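Local coordinates for WGR domain-containing protein (Bacteroides fragilis, PDB 2RA8), which is of unknown function, but joins a WGR domain to leucine-rich repeats, a pairing consistent with a role in binding other macromolecules, at residues A[95-100]-A[129-134]; A[244-249]-A[257-262]. All blocks are in the same frame, centred on the assembly; numbering follows the deposited sequence.

Contact 1 (A[95-100]-A[129-134]); sequences NLMDKI and DGIVEN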
loop_
_atom_site.group_PDB
_atom_site.type_symbol
_atom_site.label_atom_id
_atom_site.label_comp_id
_atom_site.label_asym_id
_atom_site.label_seq_id
_atom_site.Cartn_x
_atom_site.Cartn_y
_atom_site.Cartn_z
ATOM N N ASN A 95 27.697 -2.478 8.684
ATOM C CA ASN A 95 27.947 -2.230 7.267
ATOM C C ASN A 95 27.096 -3.187 6.448
ATOM O O ASN A 95 27.249 -4.397 6.565
ATOM C CB ASN A 95 29.447 -2.457 6.989
ATOM C CG ASN A 95 29.786 -2.427 5.517
ATOM O OD1 ASN A 95 29.355 -3.291 4.751
ATOM N ND2 ASN A 95 30.568 -1.431 5.109
ATOM N N LEU A 96 26.205 -2.654 5.613
ATOM C CA LEU A 96 25.313 -3.487 4.799
ATOM C C LEU A 96 26.017 -4.552 4.011
ATOM O O LEU A 96 25.566 -5.694 3.951
ATOM C CB LEU A 96 24.487 -2.623 3.828
ATOM C CG LEU A 96 23.498 -3.387 2.928
ATOM C CD1 LEU A 96 22.500 -4.157 3.794
ATOM C CD2 LEU A 96 22.768 -2.419 2.006
HETATM N N MSE A 97 27.122 -4.193 3.377
HETATM C CA MSE A 97 27.865 -5.164 2.584
HETATM C C MSE A 97 28.335 -6.317 3.419
HETATM O O MSE A 97 28.483 -7.434 2.917
HETATM C CB MSE A 97 29.054 -4.498 1.915
HETATM C CG MSE A 97 28.750 -4.015 0.522
HETATM SE SE MSE A 97 28.657 -5.516 -0.688
HETATM C CE MSE A 97 26.824 -5.430 -1.272
ATOM N N ASP A 98 28.572 -6.066 4.705
ATOM C CA ASP A 98 29.011 -7.129 5.600
ATOM C C ASP A 98 27.857 -8.044 5.922
ATOM O O ASP A 98 28.054 -9.246 6.117
ATOM C CB ASP A 98 29.592 -6.557 6.899
ATOM C CG ASP A 98 30.944 -5.896 6.693
ATOM O OD1 ASP A 98 31.761 -6.436 5.914
ATOM O OD2 ASP A 98 31.196 -4.846 7.321
ATOM N N LYS A 99 26.644 -7.489 5.987
ATOM C CA LYS A 99 25.453 -8.295 6.263
ATOM C C LYS A 99 25.218 -9.252 5.127
ATOM O O LYS A 99 24.836 -10.401 5.337
ATOM C CB LYS A 99 24.197 -7.423 6.422
ATOM C CG LYS A 99 24.006 -6.832 7.809
ATOM C CD LYS A 99 22.551 -6.958 8.282
ATOM C CE LYS A 99 21.602 -6.061 7.506
ATOM N NZ LYS A 99 20.204 -6.174 8.023
ATOM N N ILE A 100 25.443 -8.776 3.907
ATOM C CA ILE A 100 25.252 -9.600 2.720
ATOM C C ILE A 100 26.348 -10.633 2.604
ATOM O O ILE A 100 26.070 -11.832 2.536
ATOM C CB ILE A 100 25.235 -8.731 1.446
ATOM C CG1 ILE A 100 24.183 -7.627 1.592
ATOM C CG2 ILE A 100 24.941 -9.597 0.226
ATOM C CD1 ILE A 100 24.221 -6.586 0.498
ATOM N N ASP A 129 31.035 -1.498 -5.078
ATOM C CA ASP A 129 32.434 -1.893 -4.930
ATOM C C ASP A 129 32.552 -3.232 -4.254
ATOM O O ASP A 129 33.323 -4.095 -4.693
ATOM C CB ASP A 129 33.202 -0.849 -4.112
ATOM C CG ASP A 129 33.482 0.422 -4.900
ATOM O OD1 ASP A 129 32.581 0.884 -5.636
ATOM O OD2 ASP A 129 34.600 0.965 -4.777
ATOM N N GLY A 130 31.786 -3.413 -3.181
ATOM C CA GLY A 130 31.809 -4.672 -2.461
ATOM C C GLY A 130 31.470 -5.846 -3.364
ATOM O O GLY A 130 32.135 -6.880 -3.320
ATOM N N ILE A 131 30.439 -5.697 -4.191
ATOM C CA ILE A 131 30.050 -6.777 -5.093
ATOM C C ILE A 131 31.133 -7.034 -6.120
ATOM O O ILE A 131 31.532 -8.177 -6.337
ATOM C CB ILE A 131 28.705 -6.452 -5.812
ATOM C CG1 ILE A 131 27.541 -6.562 -4.814
ATOM C CG2 ILE A 131 28.493 -7.406 -6.986
ATOM C CD1 ILE A 131 26.210 -5.986 -5.340
ATOM N N VAL A 132 31.631 -5.969 -6.745
ATOM C CA VAL A 132 32.675 -6.095 -7.755
ATOM C C VAL A 132 33.901 -6.798 -7.214
ATOM O O VAL A 132 34.557 -7.559 -7.934
ATOM C CB VAL A 132 33.070 -4.694 -8.314
ATOM C CG1 VAL A 132 34.281 -4.799 -9.247
ATOM C CG2 VAL A 132 31.896 -4.100 -9.066
ATOM N N GLU A 133 34.206 -6.567 -5.938
ATOM C CA GLU A 133 35.377 -7.170 -5.306
ATOM C C GLU A 133 35.133 -8.576 -4.834
ATOM O O GLU A 133 36.054 -9.251 -4.376
ATOM C CB GLU A 133 35.852 -6.315 -4.124
ATOM C CG GLU A 133 36.402 -4.934 -4.516
ATOM C CD GLU A 133 36.641 -4.034 -3.302
ATOM O OE1 GLU A 133 37.404 -4.441 -2.397
ATOM O OE2 GLU A 133 36.066 -2.923 -3.248
ATOM N N ASN A 134 33.888 -9.028 -4.943
ATOM C CA ASN A 134 33.518 -10.381 -4.530
ATOM C C ASN A 134 32.632 -11.018 -5.570
ATOM O O ASN A 134 31.623 -11.648 -5.244
ATOM C CB ASN A 134 32.790 -10.345 -3.180
ATOM C CG ASN A 134 33.686 -9.891 -2.048
ATOM O OD1 ASN A 134 34.566 -10.628 -1.601
ATOM N ND2 ASN A 134 33.476 -8.664 -1.585
#
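Met-97, deposited as selenomethionine, reaches across from one helix of this leucine-rich repeat protein to the bare main chain of another at Gly-130, which has no side chain in the way. Van der Waals contact is the whole of the cross-segment interaction. The selenium settles on the main chain, with SE of Met-97 3.7 Å from CA of Gly-130, and the CA atoms of Met-97 and Gly-130 lie 6.4 Å apart. The bend at chi2 (-74°) sets the selenium there, and chi3 (117°) turns the methyl toward Ile-131, where CE of Met-97 meets CG1 of Ile-131 at 3.8 Å, the two side chains crossing at about a right angle.

No hydrogen bond crosses between the two segments; each has its own side-chain to main-chain bond. Asn-95 is the N-cap of helix 96-102: its OD1 accepts from the backbone N of Asp-98 at 2.9 Å, through a bent N-H...O angle of 136°. On the partner side, ND2 of Asn-134 donates to O of Gly-130 at 2.8 Å, tying the Asn-134 side chain back to the main chain four residues earlier.

Helix 96-102 packs against helix 125-132, whose Ile-127 also touches Met-97, while its Leu-96 and Ile-100 touch Tyr-83 of strand 80-83. Ile-131 continues the apolar layer to Val-167 of helix 165-169.

Contact 2 (A[244-249]-A[257-262]); sequences PLFSKD and LGIVDA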
loop_
_atom_site.group_PDB
_atom_site.type_symbol
_atom_site.label_atom_id
_atom_site.label_comp_id
_atom_site.label_asym_id
_atom_site.label_seq_id
_atom_site.Cartn_x
_atom_site.Cartn_y
_atom_site.Cartn_z
ATOM N N PRO A 244 13.861 5.580 -30.638
ATOM C CA PRO A 244 14.698 4.510 -31.203
ATOM C C PRO A 244 14.550 3.150 -30.538
ATOM O O PRO A 244 14.936 2.129 -31.117
ATOM C CB PRO A 244 16.110 5.069 -31.070
ATOM C CG PRO A 244 15.895 6.547 -31.227
ATOM C CD PRO A 244 14.667 6.783 -30.366
ATOM N N LEU A 245 13.992 3.128 -29.325
ATOM C CA LEU A 245 13.776 1.880 -28.583
ATOM C C LEU A 245 12.715 1.024 -29.229
ATOM O O LEU A 245 12.716 -0.199 -29.092
ATOM C CB LEU A 245 13.338 2.174 -27.142
ATOM C CG LEU A 245 14.352 2.832 -26.212
ATOM C CD1 LEU A 245 13.636 3.413 -24.999
ATOM C CD2 LEU A 245 15.382 1.804 -25.781
ATOM N N PHE A 246 11.794 1.674 -29.931
ATOM C CA PHE A 246 10.703 0.981 -30.600
ATOM C C PHE A 246 11.180 0.394 -31.921
ATOM O O PHE A 246 10.705 0.772 -32.991
ATOM C CB PHE A 246 9.546 1.964 -30.846
ATOM C CG PHE A 246 8.859 2.440 -29.579
ATOM C CD1 PHE A 246 7.567 2.013 -29.276
ATOM C CD2 PHE A 246 9.489 3.330 -28.719
ATOM C CE1 PHE A 246 6.908 2.474 -28.126
ATOM C CE2 PHE A 246 8.838 3.795 -27.571
ATOM C CZ PHE A 246 7.550 3.366 -27.281
ATOM N N SER A 247 12.115 -0.548 -31.849
ATOM C CA SER A 247 12.670 -1.166 -33.049
ATOM C C SER A 247 12.824 -2.658 -32.934
ATOM O O SER A 247 13.512 -3.153 -32.039
ATOM C CB SER A 247 14.035 -0.540 -33.357
ATOM O OG SER A 247 14.773 -1.346 -34.261
ATOM N N LYS A 248 12.196 -3.397 -33.843
ATOM C CA LYS A 248 12.300 -4.846 -33.809
ATOM C C LYS A 248 13.736 -5.285 -34.019
ATOM O O LYS A 248 14.174 -6.296 -33.468
ATOM C CB LYS A 248 11.391 -5.489 -34.869
ATOM C CG LYS A 248 11.767 -5.205 -36.314
ATOM C CD LYS A 248 10.855 -5.992 -37.254
ATOM C CE LYS A 248 11.328 -5.921 -38.699
ATOM N NZ LYS A 248 11.434 -4.522 -39.191
ATOM N N ASP A 249 14.485 -4.524 -34.810
ATOM C CA ASP A 249 15.881 -4.864 -35.050
ATOM C C ASP A 249 16.682 -4.756 -33.763
ATOM O O ASP A 249 17.592 -5.551 -33.517
ATOM C CB ASP A 249 16.494 -3.947 -36.118
ATOM C CG ASP A 249 15.923 -4.197 -37.505
ATOM O OD1 ASP A 249 15.817 -5.377 -37.906
ATOM O OD2 ASP A 249 15.588 -3.212 -38.200
ATOM N N LEU A 257 6.767 -4.024 -23.702
ATOM C CA LEU A 257 7.454 -2.739 -23.789
ATOM C C LEU A 257 6.634 -1.703 -23.066
ATOM O O LEU A 257 5.416 -1.623 -23.244
ATOM C CB LEU A 257 7.633 -2.301 -25.239
ATOM C CG LEU A 257 8.166 -0.871 -25.479
ATOM C CD1 LEU A 257 9.533 -0.654 -24.794
ATOM C CD2 LEU A 257 8.285 -0.654 -26.978
ATOM N N GLY A 258 7.305 -0.905 -22.245
ATOM C CA GLY A 258 6.619 0.128 -21.504
ATOM C C GLY A 258 7.418 1.399 -21.274
ATOM O O GLY A 258 8.565 1.370 -20.807
ATOM N N ILE A 259 6.814 2.520 -21.651
ATOM C CA ILE A 259 7.396 3.837 -21.429
ATOM C C ILE A 259 6.241 4.386 -20.640
ATOM O O ILE A 259 5.191 4.718 -21.191
ATOM C CB ILE A 259 7.609 4.617 -22.743
ATOM C CG1 ILE A 259 8.565 3.841 -23.667
ATOM C CG2 ILE A 259 8.177 5.992 -22.433
ATOM C CD1 ILE A 259 9.900 3.505 -23.036
ATOM N N VAL A 260 6.436 4.459 -19.332
ATOM C CA VAL A 260 5.377 4.844 -18.416
ATOM C C VAL A 260 5.652 6.017 -17.542
ATOM O O VAL A 260 6.733 6.593 -17.562
ATOM C CB VAL A 260 5.064 3.652 -17.482
ATOM C CG1 VAL A 260 4.727 2.420 -18.298
ATOM C CG2 VAL A 260 6.277 3.368 -16.583
ATOM N N ASP A 261 4.646 6.378 -16.753
ATOM C CA ASP A 261 4.776 7.468 -15.800
ATOM C C ASP A 261 5.259 8.773 -16.420
ATOM O O ASP A 261 6.104 9.468 -15.852
ATOM C CB ASP A 261 5.728 7.001 -14.689
ATOM C CG ASP A 261 5.769 7.950 -13.511
ATOM O OD1 ASP A 261 4.688 8.272 -12.963
ATOM O OD2 ASP A 261 6.888 8.360 -13.137
ATOM N N ALA A 262 4.710 9.119 -17.585
ATOM C CA ALA A 262 5.089 10.348 -18.288
ATOM C C ALA A 262 3.950 11.341 -18.376
ATOM O O ALA A 262 2.783 10.948 -18.433
ATOM C CB ALA A 262 5.571 10.011 -19.704
#
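Phe-246 and Leu-245 project from the loop preceding strand 256-260 onto Leu-257 and Ile-259 of that strand, forming part of the hydrophobic core of a leucine-rich repeat fold, in which a parallel sheet is lined by apolar residues. Phe-246 is the centre of an inverse gamma turn, and its ring extends toward the strand with CG beside its own backbone N (chi1 -67°). Leu-257 and Ile-259 stand on the same side of the strand as the loop.

The methyl CD2 of Leu-257 is the knob on the ring face, in a CH-pi contact 3.8 Å from the centroid of Phe-246 and displaced toward the rim. Ile-259 fits the notch between Phe-246 and Leu-245: its CG1 faces the far end of the ring, 3.8 Å from CZ of Phe-246 in an oblique approach, and its CD1 faces Leu-245. Helix 265-274 adds to the surroundings, with Phe-272 meeting the Phe-246 ring edge-to-face and Val-268 touching Ile-259. Leu-245 lies against Leu-226 of the preceding strand and Ile-213 of helix 207-215. Across to strand 256-260 it makes a looser contact, methyl to methyl, with CD1 of Leu-245 4.2 Å from CD1 of Ile-259.

From the N terminus the chain first builds the five-stranded antiparallel sheet of the WGR region and then enters the parallel sheet at strand 80-83. Contact 1 closes a span of 28 residues that leaves helix 96-102, passes through strand 111-114 and returns on helix 125-132. Strands 143-146, 176-180, 197-201 and 223-227 follow before contact 2, which closes a much shorter loop of seven residues onto strand 256-260. The two are in series, neither nested nor crossed, with centres 34 Å apart and nearest atoms about 24 Å apart. Contact 1 joins helix to helix near the start of the parallel sheet; contact 2 joins a loop to a strand further along it.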